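Local coordinates for LAIR1 ecotodomain from MGD21 antibody (Homo sapiens, PDB 7JZK), which is an immunoglobulin-like LAIR1 ectodomain inserted into a human antibody, where it binds the V2 domain of a Plasmodium RIFIN, at residues A10-V15 against G19-F24. Residues are numbered along the deposited sequence; the frame is centred on the assembly and turned at random.
Sequences AEPGTV and GSHVTF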
ATOM      1  N   ALA A  10       6.227  -2.056  22.110  1.00 52.59           N
ATOM      2  CA  ALA A  10       5.444  -3.265  21.894  1.00 51.41           C
ATOM      3  C   ALA A  10       4.968  -3.826  23.222  1.00 55.49           C
ATOM      4  O   ALA A  10       5.740  -3.912  24.180  1.00 58.45           O
ATOM      5  CB  ALA A  10       6.255  -4.341  21.162  1.00 51.01           C
ATOM      6  N   GLU A  11       3.697  -4.230  23.257  1.00 55.57           N
ATOM      7  CA  GLU A  11       3.068  -4.784  24.445  1.00 54.55           C
ATOM      8  C   GLU A  11       2.448  -6.131  24.094  1.00 57.15           C
ATOM      9  O   GLU A  11       1.667  -6.221  23.126  1.00 57.28           O
ATOM     10  CB  GLU A  11       1.992  -3.825  24.967  1.00 60.14           C
ATOM     11  CG  GLU A  11       2.431  -2.359  24.970  1.00 63.68           C
ATOM     12  CD  GLU A  11       1.307  -1.410  25.324  1.00 67.34           C
ATOM     13  OE1 GLU A  11       1.583  -0.203  25.526  1.00 71.39           O
ATOM     14  OE2 GLU A  11       0.145  -1.864  25.395  1.00 65.74           O
ATOM     15  N   PRO A  12       2.702  -7.185  24.877  1.00 62.73           N
ATOM     16  CA  PRO A  12       3.438  -7.164  26.146  1.00 56.60           C
ATOM     17  C   PRO A  12       4.957  -7.145  26.014  1.00 57.20           C
ATOM     18  O   PRO A  12       5.605  -7.207  27.048  1.00 60.22           O
ATOM     19  CB  PRO A  12       2.999  -8.465  26.819  1.00 55.97           C
ATOM     20  CG  PRO A  12       2.734  -9.412  25.644  1.00 56.64           C
ATOM     21  CD  PRO A  12       2.209  -8.538  24.533  1.00 54.91           C
ATOM     22  N   GLY A  13       5.519  -7.134  24.811  1.00 58.31           N
ATOM     23  CA  GLY A  13       6.966  -7.148  24.707  1.00 51.39           C
ATOM     24  C   GLY A  13       7.439  -7.425  23.294  1.00 52.45           C
ATOM     25  O   GLY A  13       6.654  -7.510  22.352  1.00 50.68           O
ATOM     26  N   THR A  14       8.763  -7.500  23.160  1.00 50.75           N
ATOM     27  CA  THR A  14       9.385  -7.779  21.874  1.00 52.20           C
ATOM     28  C   THR A  14       9.442  -9.263  21.539  1.00 55.94           C
ATOM     29  O   THR A  14       9.670  -9.608  20.372  1.00 54.10           O
ATOM     30  CB  THR A  14      10.800  -7.222  21.825  1.00 48.34           C
ATOM     31  OG1 THR A  14      11.539  -7.729  22.944  1.00 60.41           O
ATOM     32  CG2 THR A  14      10.743  -5.715  21.860  1.00 46.98           C
ATOM     33  N   VAL A  15       9.293 -10.139  22.530  1.00 53.01           N
ATOM     34  CA  VAL A  15       9.305 -11.581  22.319  1.00 54.97           C
ATOM     35  C   VAL A  15       7.895 -12.102  22.515  1.00 57.41           C
ATOM     36  O   VAL A  15       7.313 -11.967  23.600  1.00 55.50           O
ATOM     37  CB  VAL A  15      10.305 -12.298  23.232  1.00 53.08           C
ATOM     38  CG1 VAL A  15      10.473 -13.745  22.776  1.00 56.28           C
ATOM     39  CG2 VAL A  15      11.647 -11.566  23.147  1.00 56.02           C
ATOM     40  N   GLY A  19       1.622 -17.597  17.752  1.00 49.34           N
ATOM     41  CA  GLY A  19       0.191 -17.662  17.915  1.00 44.88           C
ATOM     42  C   GLY A  19      -0.379 -16.623  18.849  1.00 52.09           C
ATOM     43  O   GLY A  19      -1.586 -16.373  18.800  1.00 52.73           O
ATOM     44  N   SER A  20       0.456 -15.992  19.677  1.00 57.12           N
ATOM     45  CA  SER A  20      -0.011 -15.007  20.643  1.00 55.44           C
ATOM     46  C   SER A  20      -0.111 -13.630  19.992  1.00 54.49           C
ATOM     47  O   SER A  20       0.280 -13.429  18.840  1.00 59.50           O
ATOM     48  CB  SER A  20       0.908 -14.973  21.865  1.00 58.06           C
ATOM     49  OG  SER A  20       0.280 -14.343  22.974  1.00 56.84           O
ATOM     50  N   HIS A  21      -0.659 -12.679  20.748  1.00 58.13           N
ATOM     51  CA  HIS A  21      -0.938 -11.321  20.299  1.00 53.90           C
ATOM     52  C   HIS A  21       0.243 -10.405  20.592  1.00 55.45           C
ATOM     53  O   HIS A  21       1.116 -10.726  21.400  1.00 56.71           O
ATOM     54  CB  HIS A  21      -2.217 -10.800  20.969  1.00 57.07           C
ATOM     55  CG  HIS A  21      -2.099 -10.645  22.454  1.00 64.94           C
ATOM     56  ND1 HIS A  21      -2.336 -11.686  23.329  1.00 66.46           N
ATOM     57  CD2 HIS A  21      -1.793  -9.570  23.224  1.00 63.08           C
ATOM     58  CE1 HIS A  21      -2.166 -11.263  24.571  1.00 64.29           C
ATOM     59  NE2 HIS A  21      -1.836  -9.983  24.534  1.00 59.63           N
ATOM     60  N   VAL A  22       0.282  -9.268  19.890  1.00 55.79           N
ATOM     61  CA  VAL A  22       1.238  -8.196  20.161  1.00 51.60           C
ATOM     62  C   VAL A  22       0.616  -6.889  19.698  1.00 50.87           C
ATOM     63  O   VAL A  22      -0.204  -6.873  18.783  1.00 52.53           O
ATOM     64  CB  VAL A  22       2.602  -8.445  19.471  1.00 50.04           C
ATOM     65  CG1 VAL A  22       2.497  -8.251  17.972  1.00 50.53           C
ATOM     66  CG2 VAL A  22       3.668  -7.507  20.025  1.00 51.75           C
ATOM     67  N   THR A  23       0.957  -5.789  20.373  1.00 48.10           N
ATOM     68  CA  THR A  23       0.473  -4.472  19.969  1.00 50.94           C
ATOM     69  C   THR A  23       1.622  -3.470  19.909  1.00 55.00           C
ATOM     70  O   THR A  23       2.336  -3.272  20.899  1.00 50.67           O
ATOM     71  CB  THR A  23      -0.609  -3.952  20.919  1.00 49.01           C
ATOM     72  OG1 THR A  23      -1.547  -5.001  21.194  1.00 52.72           O
ATOM     73  CG2 THR A  23      -1.342  -2.779  20.273  1.00 43.95           C
ATOM     74  N   PHE A  24       1.771  -2.817  18.758  1.00 53.01           N
ATOM     75  CA  PHE A  24       2.733  -1.739  18.592  1.00 50.78           C
ATOM     76  C   PHE A  24       2.030  -0.435  18.912  1.00 47.63           C
ATOM     77  O   PHE A  24       0.991  -0.127  18.322  1.00 48.13           O
ATOM     78  CB  PHE A  24       3.276  -1.707  17.160  1.00 48.57           C
ATOM     79  CG  PHE A  24       4.026  -2.940  16.779  1.00 44.52           C
ATOM     80  CD1 PHE A  24       3.403  -3.953  16.088  1.00 45.53           C
ATOM     81  CD2 PHE A  24       5.339  -3.105  17.162  1.00 47.54           C
ATOM     82  CE1 PHE A  24       4.076  -5.104  15.760  1.00 44.73           C
ATOM     83  CE2 PHE A  24       6.028  -4.243  16.829  1.00 45.23           C
ATOM     84  CZ  PHE A  24       5.391  -5.253  16.132  1.00 46.24           C
TER
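Glu11 and Thr23 form an antiparallel hydrogen-bonded pair, gripped by two backbone bonds, Glu11 N to Thr23 O and Thr23 N to Glu11 O, both 2.9 Å long. Each carbonyl oxygen also receives a CA-H...O contact, the closer one from Ala10 CA to Thr23 O at 3.3 Å. The adjoining pair, Ala10 with Phe24, is non-hydrogen-bonded, and here the methyl CB of Ala10 lies 4.3 Å from CD2 of Phe24, approaching the ring obliquely. Ala10 CB also meets CG2 of Val22 at 4.2 Å. Val22 CG2, placed anti to the backbone N (CG1 at chi1 72°), also touches the carbonyl O of Gly13 at 3.8 Å. Together these strands form the edge of one sheet of an immunoglobulin beta-sandwich: 7-11 is outermost and 22-28 lies between it and 58-65. Ala10 and Phe24 face the opposing sheet, where both touch Leu93 and Phe24 also meets the ring of Phe76. On the other face, Glu11 runs extended beyond CG to a salt bridge with Arg62, while Thr23 packs on Arg62 and Arg64. The ladder stops at Pro12, which follows a cis Glu11-Pro12 peptide bond as the chain leaves the sheet for strand 15-16, which pairs in the second sheet. Pro12 CD sits 4.3 Å from NE2 of His21, oblique to the imidazole.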